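Side-chain contacts in putative uronate isomerase (Thermotoga maritima, PDB 4NAR), which is of uncertain function but may act as an isomerase related to lactate racemase: residues Gly150-Pro153 with Phe159-Gly162; Pro198-Ile203 with Arg247-Ala252; Ile145-Gly150 with Glu243-Ala248; Pro153-Gly158 with Ala285-Tyr290. All coordinates share one frame; numbering follows the deposited sequence.

Contact 1: Gly150-Pro153 with Phe159-Gly162. With ACT (acetate ion), chain E.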
loop_
_atom_site.group_PDB
_atom_site.type_symbol
_atom_site.label_atom_id
_atom_site.label_comp_id
_atom_site.label_asym_id
_atom_site.label_seq_id
_atom_site.Cartn_x
_atom_site.Cartn_y
_atom_site.Cartn_z
ATOM N N GLY A 150 -7.208 5.416 -2.256
ATOM C CA GLY A 150 -7.058 6.222 -1.059
ATOM C C GLY A 150 -5.628 6.683 -0.851
ATOM O O GLY A 150 -4.665 5.928 -1.133
ATOM N N THR A 151 -5.484 7.907 -0.333
ATOM C CA THR A 151 -4.166 8.543 -0.255
ATOM C C THR A 151 -3.685 8.764 1.178
ATOM O O THR A 151 -4.371 9.396 1.999
ATOM C CB THR A 151 -4.112 9.876 -1.046
ATOM O OG1 THR A 151 -4.312 9.618 -2.447
ATOM C CG2 THR A 151 -2.777 10.579 -0.839
ATOM N N VAL A 152 -2.482 8.256 1.440
ATOM C CA VAL A 152 -1.890 8.224 2.767
ATOM C C VAL A 152 -0.374 8.134 2.546
ATOM O O VAL A 152 0.069 7.688 1.487
ATOM C CB VAL A 152 -2.465 6.997 3.545
ATOM C CG1 VAL A 152 -1.398 6.240 4.326
ATOM C CG2 VAL A 152 -3.615 7.424 4.457
ATOM N N PRO A 153 0.438 8.597 3.511
ATOM C CA PRO A 153 1.885 8.504 3.264
ATOM C C PRO A 153 2.313 7.044 3.157
ATOM O O PRO A 153 1.807 6.217 3.915
ATOM C CB PRO A 153 2.503 9.134 4.512
ATOM C CG PRO A 153 1.402 9.955 5.121
ATOM C CD PRO A 153 0.131 9.240 4.802
ATOM N N PHE A 159 3.382 8.533 -1.349
ATOM C CA PHE A 159 1.996 8.532 -0.891
ATOM C C PHE A 159 1.294 7.378 -1.599
ATOM O O PHE A 159 1.757 6.945 -2.658
ATOM C CB PHE A 159 1.303 9.858 -1.258
ATOM C CG PHE A 159 1.702 11.016 -0.370
ATOM C CD1 PHE A 159 1.028 11.244 0.837
ATOM C CD2 PHE A 159 2.774 11.859 -0.716
ATOM C CE1 PHE A 159 1.402 12.304 1.684
ATOM C CE2 PHE A 159 3.153 12.932 0.132
ATOM C CZ PHE A 159 2.467 13.148 1.331
ATOM N N SER A 160 0.193 6.879 -1.032
ATOM C CA SER A 160 -0.648 5.901 -1.737
ATOM C C SER A 160 -1.727 6.635 -2.532
ATOM O O SER A 160 -1.817 7.863 -2.478
ATOM C CB SER A 160 -1.317 4.932 -0.762
ATOM O OG SER A 160 -2.093 5.651 0.187
ATOM N N GLY A 161 -2.545 5.891 -3.272
ATOM C CA GLY A 161 -3.625 6.500 -4.033
ATOM C C GLY A 161 -3.272 6.766 -5.482
ATOM O O GLY A 161 -2.162 6.457 -5.939
ATOM N N GLY A 162 -4.217 7.352 -6.207
ATOM C CA GLY A 162 -4.037 7.531 -7.635
ATOM C C GLY A 162 -3.643 6.237 -8.333
ATOM O O GLY A 162 -4.222 5.170 -8.072
HETATM C C ACT E . -4.253 2.394 -3.342
HETATM O O ACT E . -3.131 2.896 -3.151
HETATM O OXT ACT E . -5.192 3.208 -3.304
HETATM C CH3 ACT E . -4.430 0.919 -3.592
#
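Pro153 and Phe159 are paired as antiparallel, non-hydrogen-bonded residues, CA atoms 4.2 Å apart and side chains diverging, at the open end of a two-stranded beta hairpin (153-154 with 158-159). Beyond this pair the chains run on side by side, in nearly opposite directions, as Gly150-Pro153 and Phe159-Gly162. Ser160 N donates a short bond of 2.6 Å to Val152 O, with an N-H...O angle of 160°. Ser160 also packs its hydroxyl against the other chain: with OG set between its own backbone N and carbonyl carbon (chi1 57°), it stands 2.9 Å from Gly150 O and 3.2 Å from Val152 O, so its single proton could go to either. A small hydroxyl suits this tight place, buried among carbonyl oxygens. Thr151 reaches across from the other chain: its OG1 lies 3.1 Å from Ser160 O and close to Asn222 OD1, its stronger partner, and the one proton could go to either, while its CG2 rests against Phe159 CB. The Phe159 ring meets Pro153 obliquely, CE1 lying 4.2 Å from Pro153 CG, and also touches Cys253 and Ser256 of helix 241-259. Gly161 has to be glycine, because a CB there would run into both Thr151 OG1 and Gly150 O, and its backbone angles alone disfavour any side chain. With no side chain at either glycine, both N-H groups meet a bound acetate, probably from the crystallisation liquor: Gly161 N reaches its O at 3.1 Å, and Gly150 N its OXT at 3.2 Å in a nearly straight bond of 170°.

Contact 2: Pro198-Ile203 with Arg247-Ala252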
loop_
_atom_site.group_PDB
_atom_site.type_symbol
_atom_site.label_atom_id
_atom_site.label_comp_id
_atom_site.label_asym_id
_atom_site.label_seq_id
_atom_site.Cartn_x
_atom_site.Cartn_y
_atom_site.Cartn_z
ATOM N N PRO A 198 11.220 8.009 -7.377
ATOM C CA PRO A 198 11.406 7.055 -8.489
ATOM C C PRO A 198 10.230 6.105 -8.760
ATOM O O PRO A 198 9.895 5.892 -9.934
ATOM C CB PRO A 198 12.632 6.234 -8.054
ATOM C CG PRO A 198 13.385 7.144 -7.127
ATOM C CD PRO A 198 12.335 7.947 -6.406
ATOM N N ALA A 199 9.650 5.521 -7.710
ATOM C CA ALA A 199 8.539 4.566 -7.868
ATOM C C ALA A 199 7.328 5.235 -8.516
ATOM O O ALA A 199 6.649 4.650 -9.367
ATOM C CB ALA A 199 8.138 3.971 -6.520
ATOM N N ARG A 200 7.063 6.465 -8.095
ATOM C CA ARG A 200 5.978 7.255 -8.644
ATOM C C ARG A 200 6.258 7.549 -10.158
ATOM O O ARG A 200 5.354 7.467 -11.004
ATOM C CB ARG A 200 5.840 8.516 -7.780
ATOM C CG ARG A 200 4.432 8.979 -7.451
ATOM C CD ARG A 200 3.643 8.053 -6.500
ATOM N NE ARG A 200 2.321 7.835 -7.082
ATOM C CZ ARG A 200 1.224 7.407 -6.460
ATOM N NH1 ARG A 200 1.200 7.122 -5.159
ATOM N NH2 ARG A 200 0.119 7.259 -7.182
ATOM N N LYS A 201 7.512 7.828 -10.515
ATOM C CA LYS A 201 7.883 7.965 -11.938
ATOM C C LYS A 201 7.641 6.694 -12.757
ATOM O O LYS A 201 7.101 6.758 -13.871
ATOM C CB LYS A 201 9.349 8.370 -12.091
ATOM C CG LYS A 201 9.632 9.836 -11.775
ATOM C CD LYS A 201 11.145 10.108 -11.798
ATOM C CE LYS A 201 11.440 11.603 -11.750
ATOM N NZ LYS A 201 11.026 12.158 -10.435
ATOM N N ILE A 202 8.066 5.552 -12.214
ATOM C CA ILE A 202 7.870 4.251 -12.860
ATOM C C ILE A 202 6.374 3.944 -13.031
ATOM O O ILE A 202 5.917 3.519 -14.105
ATOM C CB ILE A 202 8.515 3.116 -12.026
ATOM C CG1 ILE A 202 10.041 3.231 -12.057
ATOM C CG2 ILE A 202 8.095 1.749 -12.547
ATOM C CD1 ILE A 202 10.738 2.254 -11.118
ATOM N N ILE A 203 5.624 4.169 -11.957
ATOM C CA ILE A 203 4.194 3.909 -11.940
ATOM C C ILE A 203 3.470 4.742 -12.990
ATOM O O ILE A 203 2.613 4.218 -13.720
ATOM C CB ILE A 203 3.597 4.176 -10.526
ATOM C CG1 ILE A 203 3.950 3.019 -9.584
ATOM C CG2 ILE A 203 2.074 4.385 -10.589
ATOM C CD1 ILE A 203 3.554 3.275 -8.140
ATOM N N ARG A 247 -3.944 14.652 -11.315
ATOM C CA ARG A 247 -4.495 15.817 -10.607
ATOM C C ARG A 247 -5.070 15.456 -9.226
ATOM O O ARG A 247 -4.724 16.073 -8.214
ATOM C CB ARG A 247 -5.590 16.487 -11.443
ATOM C CG ARG A 247 -5.091 17.218 -12.700
ATOM C CD ARG A 247 -6.235 18.010 -13.349
ATOM N NE ARG A 247 -7.263 17.109 -13.870
ATOM C CZ ARG A 247 -7.281 16.651 -15.120
ATOM N NH1 ARG A 247 -6.339 17.028 -15.980
ATOM N NH2 ARG A 247 -8.241 15.824 -15.519
ATOM N N ALA A 248 -5.955 14.458 -9.208
ATOM C CA ALA A 248 -6.594 13.997 -7.975
ATOM C C ALA A 248 -5.569 13.540 -6.940
ATOM O O ALA A 248 -5.719 13.832 -5.739
ATOM C CB ALA A 248 -7.609 12.879 -8.266
ATOM N N TYR A 249 -4.528 12.845 -7.408
ATOM C CA TYR A 249 -3.414 12.402 -6.545
ATOM C C TYR A 249 -2.637 13.565 -5.930
ATOM O O TYR A 249 -2.244 13.504 -4.758
ATOM C CB TYR A 249 -2.437 11.498 -7.318
ATOM C CG TYR A 249 -1.128 11.189 -6.602
ATOM C CD1 TYR A 249 -1.096 10.335 -5.511
ATOM C CD2 TYR A 249 0.067 11.753 -7.026
ATOM C CE1 TYR A 249 0.095 10.045 -4.856
ATOM C CE2 TYR A 249 1.270 11.473 -6.381
ATOM C CZ TYR A 249 1.281 10.616 -5.299
ATOM O OH TYR A 249 2.479 10.336 -4.659
ATOM N N GLU A 250 -2.390 14.609 -6.720
ATOM C CA GLU A 250 -1.633 15.762 -6.231
ATOM C C GLU A 250 -2.425 16.549 -5.186
ATOM O O GLU A 250 -1.885 16.975 -4.156
ATOM C CB GLU A 250 -1.195 16.662 -7.386
ATOM C CG GLU A 250 0.097 16.192 -8.011
ATOM C CD GLU A 250 0.295 16.690 -9.441
ATOM O OE1 GLU A 250 -0.637 17.324 -10.009
ATOM O OE2 GLU A 250 1.394 16.439 -9.996
ATOM N N LYS A 251 -3.711 16.732 -5.450
ATOM C CA LYS A 251 -4.573 17.366 -4.477
ATOM C C LYS A 251 -4.619 16.520 -3.217
ATOM O O LYS A 251 -4.493 17.052 -2.105
ATOM C CB LYS A 251 -5.976 17.561 -5.041
ATOM C CG LYS A 251 -6.232 18.979 -5.545
ATOM C CD LYS A 251 -6.422 19.005 -7.073
ATOM C CE LYS A 251 -7.249 20.222 -7.538
ATOM N NZ LYS A 251 -7.695 20.083 -8.974
ATOM N N ALA A 252 -4.801 15.210 -3.397
ATOM C CA ALA A 252 -4.850 14.275 -2.276
ATOM C C ALA A 252 -3.621 14.405 -1.381
ATOM O O ALA A 252 -3.744 14.493 -0.158
ATOM C CB ALA A 252 -4.969 12.848 -2.776
#
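Arg200 and Tyr249 carry this contact alone, by a cation-pi stack. The guanidinium lies flat over one face of the phenol ring, its CZ 3.7 Å from the ring centroid and 31° off the normal, with the two planes 27° apart. The overlap is offset toward the CE1-CZ side, next to the hydroxyl: Arg200 NH1 approaches Tyr249 CE1 to 3.1 Å, and Arg200 CZ lies 3.3 Å from the same carbon. Van der Waals contact continues along the chain, Arg200 CD lying 3.2 Å from Tyr249 OH. The residues lie on helices 198-213 and 241-259, whose backbones stand well apart here, Arg200 CA and Tyr249 CA being 10.9 Å from each other, a gap that two long side chains bridge. Tyr249 CG is anti to its own N (chi1 170°), which sends the ring out toward the other helix, while the arginine chain bends at chi2 and chi3 to lay its head across it. Hydrogen bonding pins both polar ends elsewhere: Arg200 NH2 donates to Gly161 O, and Tyr249 OH is bonded to Val195 O. With a leucine in place of Arg200, the ring face would probably lose its stacked cation and Gly161 O its guanidinium donor.

Contact 3: Ile145-Gly150 with Glu243-Ala248. With ACT (acetate ion), chain E.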
loop_
_atom_site.group_PDB
_atom_site.type_symbol
_atom_site.label_atom_id
_atom_site.label_comp_id
_atom_site.label_asym_id
_atom_site.label_seq_id
_atom_site.Cartn_x
_atom_site.Cartn_y
_atom_site.Cartn_z
ATOM N N ILE A 145 -15.005 2.478 -15.913
ATOM C CA ILE A 145 -14.218 1.839 -14.878
ATOM C C ILE A 145 -13.958 2.866 -13.789
ATOM O O ILE A 145 -13.432 3.952 -14.058
ATOM C CB ILE A 145 -12.889 1.332 -15.417
ATOM C CG1 ILE A 145 -13.125 0.449 -16.643
ATOM C CG2 ILE A 145 -12.161 0.550 -14.328
ATOM C CD1 ILE A 145 -11.867 -0.239 -17.161
ATOM N N PHE A 146 -14.330 2.517 -12.562
ATOM C CA PHE A 146 -14.221 3.423 -11.433
ATOM C C PHE A 146 -13.172 2.887 -10.498
ATOM O O PHE A 146 -13.280 1.768 -10.009
ATOM C CB PHE A 146 -15.559 3.490 -10.709
ATOM C CG PHE A 146 -16.704 3.856 -11.610
ATOM C CD1 PHE A 146 -17.515 2.873 -12.151
ATOM C CD2 PHE A 146 -16.957 5.191 -11.930
ATOM C CE1 PHE A 146 -18.577 3.209 -12.992
ATOM C CE2 PHE A 146 -18.007 5.533 -12.768
ATOM C CZ PHE A 146 -18.823 4.539 -13.298
ATOM N N PHE A 147 -12.138 3.670 -10.263
ATOM C CA PHE A 147 -11.096 3.250 -9.352
ATOM C C PHE A 147 -11.270 4.038 -8.045
ATOM O O PHE A 147 -10.998 5.245 -8.001
ATOM C CB PHE A 147 -9.717 3.557 -9.939
ATOM C CG PHE A 147 -9.417 2.859 -11.248
ATOM C CD1 PHE A 147 -8.614 1.716 -11.276
ATOM C CD2 PHE A 147 -9.900 3.370 -12.464
ATOM C CE1 PHE A 147 -8.307 1.079 -12.496
ATOM C CE2 PHE A 147 -9.602 2.745 -13.678
ATOM C CZ PHE A 147 -8.800 1.604 -13.696
ATOM N N ILE A 148 -11.728 3.369 -6.990
ATOM C CA ILE A 148 -11.850 4.015 -5.686
ATOM C C ILE A 148 -10.541 3.769 -4.935
ATOM O O ILE A 148 -10.278 2.665 -4.427
ATOM C CB ILE A 148 -13.043 3.457 -4.875
ATOM C CG1 ILE A 148 -14.317 3.469 -5.731
ATOM C CG2 ILE A 148 -13.234 4.256 -3.589
ATOM C CD1 ILE A 148 -15.510 2.773 -5.083
ATOM N N ASN A 149 -9.696 4.789 -4.881
ATOM C CA ASN A 149 -8.386 4.633 -4.255
ATOM C C ASN A 149 -8.272 5.554 -3.035
ATOM O O ASN A 149 -9.145 6.388 -2.803
ATOM C CB ASN A 149 -7.292 4.925 -5.290
ATOM C CG ASN A 149 -7.500 6.272 -5.998
ATOM O OD1 ASN A 149 -6.871 7.269 -5.633
ATOM N ND2 ASN A 149 -8.376 6.298 -7.022
ATOM N N GLY A 150 -7.208 5.416 -2.256
ATOM C CA GLY A 150 -7.058 6.222 -1.059
ATOM C C GLY A 150 -5.628 6.683 -0.851
ATOM O O GLY A 150 -4.665 5.928 -1.133
ATOM N N GLU A 243 -4.676 11.755 -16.879
ATOM C CA GLU A 243 -4.353 13.087 -16.351
ATOM C C GLU A 243 -5.178 13.399 -15.106
ATOM O O GLU A 243 -4.724 14.135 -14.216
ATOM C CB GLU A 243 -4.590 14.186 -17.404
ATOM C CG GLU A 243 -3.761 14.047 -18.667
ATOM C CD GLU A 243 -2.278 14.365 -18.440
ATOM O OE1 GLU A 243 -1.918 14.806 -17.309
ATOM O OE2 GLU A 243 -1.474 14.176 -19.399
ATOM N N GLY A 244 -6.395 12.857 -15.057
ATOM C CA GLY A 244 -7.245 13.031 -13.899
ATOM C C GLY A 244 -6.636 12.376 -12.674
ATOM O O GLY A 244 -6.683 12.939 -11.562
ATOM N N PHE A 245 -6.069 11.186 -12.877
ATOM C CA PHE A 245 -5.465 10.427 -11.791
ATOM C C PHE A 245 -4.347 11.256 -11.173
ATOM O O PHE A 245 -4.219 11.333 -9.946
ATOM C CB PHE A 245 -4.882 9.121 -12.323
ATOM C CG PHE A 245 -5.740 7.920 -12.072
ATOM C CD1 PHE A 245 -6.637 7.465 -13.037
ATOM C CD2 PHE A 245 -5.629 7.218 -10.871
ATOM C CE1 PHE A 245 -7.419 6.343 -12.799
ATOM C CE2 PHE A 245 -6.408 6.086 -10.627
ATOM C CZ PHE A 245 -7.293 5.644 -11.592
ATOM N N LEU A 246 -3.535 11.856 -12.045
ATOM C CA LEU A 246 -2.439 12.742 -11.644
ATOM C C LEU A 246 -2.916 13.955 -10.827
ATOM O O LEU A 246 -2.360 14.246 -9.767
ATOM C CB LEU A 246 -1.642 13.187 -12.881
ATOM C CG LEU A 246 -0.407 12.341 -13.249
ATOM C CD1 LEU A 246 -0.536 10.884 -12.818
ATOM C CD2 LEU A 246 -0.084 12.406 -14.748
ATOM N N ARG A 247 -3.944 14.652 -11.315
ATOM C CA ARG A 247 -4.495 15.817 -10.607
ATOM C C ARG A 247 -5.070 15.456 -9.226
ATOM O O ARG A 247 -4.724 16.073 -8.214
ATOM C CB ARG A 247 -5.590 16.487 -11.443
ATOM C CG ARG A 247 -5.091 17.218 -12.700
ATOM C CD ARG A 247 -6.235 18.010 -13.349
ATOM N NE ARG A 247 -7.263 17.109 -13.870
ATOM C CZ ARG A 247 -7.281 16.651 -15.120
ATOM N NH1 ARG A 247 -6.339 17.028 -15.980
ATOM N NH2 ARG A 247 -8.241 15.824 -15.519
ATOM N N ALA A 248 -5.955 14.458 -9.208
ATOM C CA ALA A 248 -6.594 13.997 -7.975
ATOM C C ALA A 248 -5.569 13.540 -6.940
ATOM O O ALA A 248 -5.719 13.832 -5.739
ATOM C CB ALA A 248 -7.609 12.879 -8.266
HETATM C C ACT E . -4.253 2.394 -3.342
HETATM O O ACT E . -3.131 2.896 -3.151
HETATM O OXT ACT E . -5.192 3.208 -3.304
HETATM C CH3 ACT E . -4.430 0.919 -3.592
#
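Phe147 and Phe245 form the main touch, a T-shaped aromatic pair between strand 144-150 and helix 241-259. Along the strand, Phe147 is the first residue to reach the helix. Its CG is anti to the carbonyl carbon (chi1 -61°), which offers a ring face to the rim of Phe245: the centroids are 5.3 Å apart and the planes stand at 73°. The touching atom of Phe245 is CZ, at the far corner of its ring, which comes to 3.5 Å from Phe147 CG and 3.6 Å from Phe147 CB, so that it wedges over the root of the side chain. Two large flat rings suit a strand and helix whose nearest CA atoms are 9.4 Å apart. Ile148, the next residue, turns to the other face of the sheet and packs on Val48 and Ala49. Asn149 comes back to the helix side, where its ND2 lies 4.1 Å from Phe245 CE2 and its amide plane is inclined by 24° to that ring. The amide is buried yet well supplied with partners: OD1 accepts from Gly162 N, and ND2 donates to Thr220 OG1 and, weakly, to Phe147 O at 3.0 Å. Gly150 N, at the strand end, donates to OXT of the bound acetate. In the fold, strand 144-150 runs parallel between strands 31-36 and 217-227; helix 45-58 covers the face bearing Phe146 and Ile148, and helix 241-259 the other, where Phe245 also meets the ring of Phe211 from helix 198-213.

Contact 4: Pro153-Gly158 with Ala285-Tyr290. With SO4 (sulfate ion), chain C.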
loop_
_atom_site.group_PDB
_atom_site.type_symbol
_atom_site.label_atom_id
_atom_site.label_comp_id
_atom_site.label_asym_id
_atom_site.label_seq_id
_atom_site.Cartn_x
_atom_site.Cartn_y
_atom_site.Cartn_z
ATOM N N PRO A 153 0.438 8.597 3.511
ATOM C CA PRO A 153 1.885 8.504 3.264
ATOM C C PRO A 153 2.313 7.044 3.157
ATOM O O PRO A 153 1.807 6.217 3.915
ATOM C CB PRO A 153 2.503 9.134 4.512
ATOM C CG PRO A 153 1.402 9.955 5.121
ATOM C CD PRO A 153 0.131 9.240 4.802
ATOM N N HIS A 154 3.224 6.733 2.236
ATOM C CA HIS A 154 3.555 5.347 1.946
ATOM C C HIS A 154 5.055 5.126 1.797
ATOM O O HIS A 154 5.764 5.946 1.180
ATOM C CB HIS A 154 2.820 4.895 0.686
ATOM C CG HIS A 154 2.781 3.403 0.502
ATOM N ND1 HIS A 154 3.800 2.699 -0.107
ATOM C CD2 HIS A 154 1.828 2.492 0.820
ATOM C CE1 HIS A 154 3.477 1.414 -0.151
ATOM N NE2 HIS A 154 2.289 1.263 0.405
ATOM N N GLU A 155 5.514 3.998 2.349
ATOM C CA GLU A 155 6.934 3.670 2.446
ATOM C C GLU A 155 7.616 3.385 1.097
ATOM O O GLU A 155 8.851 3.460 1.009
ATOM C CB GLU A 155 7.129 2.452 3.361
ATOM C CG GLU A 155 6.566 1.144 2.772
ATOM C CD GLU A 155 5.035 1.013 2.952
ATOM O OE1 GLU A 155 4.381 1.980 3.442
ATOM O OE2 GLU A 155 4.475 -0.063 2.614
ATOM N N SER A 156 6.832 3.037 0.071
ATOM C CA SER A 156 7.391 2.697 -1.247
ATOM C C SER A 156 7.021 3.701 -2.348
ATOM O O SER A 156 7.758 3.856 -3.322
ATOM C CB SER A 156 6.969 1.292 -1.710
ATOM O OG SER A 156 7.400 0.286 -0.807
ATOM N N THR A 157 5.880 4.365 -2.209
ATOM C CA THR A 157 5.421 5.275 -3.261
ATOM C C THR A 157 5.242 6.728 -2.811
ATOM O O THR A 157 4.479 7.468 -3.432
ATOM C CB THR A 157 4.088 4.790 -3.870
ATOM O OG1 THR A 157 3.079 4.758 -2.845
ATOM C CG2 THR A 157 4.256 3.392 -4.471
ATOM N N GLY A 158 5.927 7.123 -1.731
ATOM C CA GLY A 158 5.784 8.455 -1.150
ATOM C C GLY A 158 4.415 8.629 -0.522
ATOM O O GLY A 158 4.287 8.848 0.688
ATOM N N ALA A 285 2.113 -5.366 8.641
ATOM C CA ALA A 285 2.356 -4.844 9.986
ATOM C C ALA A 285 3.694 -4.096 10.058
ATOM O O ALA A 285 3.917 -3.287 10.979
ATOM C CB ALA A 285 2.293 -5.934 11.017
ATOM N N GLY A 286 4.561 -4.351 9.073
ATOM C CA GLY A 286 5.821 -3.629 8.931
ATOM C C GLY A 286 5.655 -2.112 8.816
ATOM O O GLY A 286 6.608 -1.365 9.092
ATOM N N LYS A 287 4.463 -1.657 8.412
ATOM C CA LYS A 287 4.109 -0.222 8.455
ATOM C C LYS A 287 4.433 0.441 9.803
ATOM O O LYS A 287 4.741 1.638 9.864
ATOM C CB LYS A 287 2.626 -0.017 8.134
ATOM C CG LYS A 287 2.338 0.281 6.665
ATOM C CD LYS A 287 0.982 -0.285 6.239
ATOM C CE LYS A 287 0.611 0.171 4.838
ATOM N NZ LYS A 287 1.697 -0.131 3.845
ATOM N N GLY A 288 4.368 -0.354 10.873
ATOM C CA GLY A 288 4.759 0.098 12.195
ATOM C C GLY A 288 6.194 0.588 12.250
ATOM O O GLY A 288 6.481 1.594 12.908
ATOM N N SER A 289 7.098 -0.112 11.567
ATOM C CA SER A 289 8.478 0.363 11.473
ATOM C C SER A 289 8.632 1.552 10.496
ATOM O O SER A 289 9.243 2.581 10.852
ATOM C CB SER A 289 9.418 -0.779 11.097
ATOM O OG SER A 289 10.704 -0.293 10.735
ATOM N N TYR A 290 8.072 1.429 9.285
ATOM C CA TYR A 290 8.265 2.464 8.255
ATOM C C TYR A 290 7.851 3.857 8.731
ATOM O O TYR A 290 8.517 4.850 8.407
ATOM C CB TYR A 290 7.482 2.174 6.970
ATOM C CG TYR A 290 7.473 0.738 6.513
ATOM C CD1 TYR A 290 8.609 -0.065 6.611
ATOM C CD2 TYR A 290 6.320 0.177 5.976
ATOM C CE1 TYR A 290 8.589 -1.376 6.186
ATOM C CE2 TYR A 290 6.290 -1.143 5.547
ATOM C CZ TYR A 290 7.426 -1.916 5.656
ATOM O OH TYR A 290 7.393 -3.231 5.237
HETATM S S SO4 C . -0.558 -0.677 0.833
HETATM O O1 SO4 C . -0.852 0.481 -0.036
HETATM O O2 SO4 C . -1.435 -1.804 0.462
HETATM O O3 SO4 C . 0.841 -1.121 0.720
HETATM O O4 SO4 C . -0.835 -0.267 2.214
#
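A sulfate-binding site forms where the turn of the hairpin bearing Glu155 meets Lys287 in the short helix 287-290, bringing the N-terminal part of the fold against the region around the five-stranded parallel sheet. Lys287 NZ makes a salt bridge to Glu155 OE2 at 3.0 Å, and the same amine lies 3.0 Å from O4 of the bound sulfate, in a weak bond. The Glu155 side chain packs on Tyr290, whose CD2 is 3.4 Å from Glu155 CG, with the carboxylate and ring planes 25° apart. Glu155 OE1 sits 3.5 Å above the centre of the His154 ring. His154 projects CG anti to its backbone N (chi1 -164°) and gives NE2 to sulfate O3 at 2.8 Å in an almost straight bond of 177°, while ND1 accepts the Ser156 N-H at 3.1 Å, fixing the ring's rotation. Replacing His154 with an alanine would probably leave the sulfate without its nearly straight NE2 donor and Ser156 N without its ring acceptor. The ion probably came from the crystallisation liquor, but Lys287, the His154 N-H, and Arg41 and Lys164, which also bind it, with Glu155 probably offsetting part of the charge, are consistent with a pocket for an anionic ligand.

How the contacts relate
Contact 1 is the hub of the four. It shares Gly150 with contact 3 and Pro153 with contact 4, and it touches contact 2 where Arg200 NH2 comes within 2.7 Å of Gly161 O. Contacts 2 and 3 both use helix 241-259, on successive turns. Contact 3 also reaches contact 1 through Gly162 N and Asn149 OD1, 2.7 Å apart. Contacts 3 and 4 are the farthest apart, their centres about 21 Å distant. Both bound anions lie near contact 1: the acetate touches contacts 1 and 3, while the sulfate of contact 4 is about 5 Å from the Ser160 side chain. Arg41 binds both ions, consistent with a single anion-binding pocket.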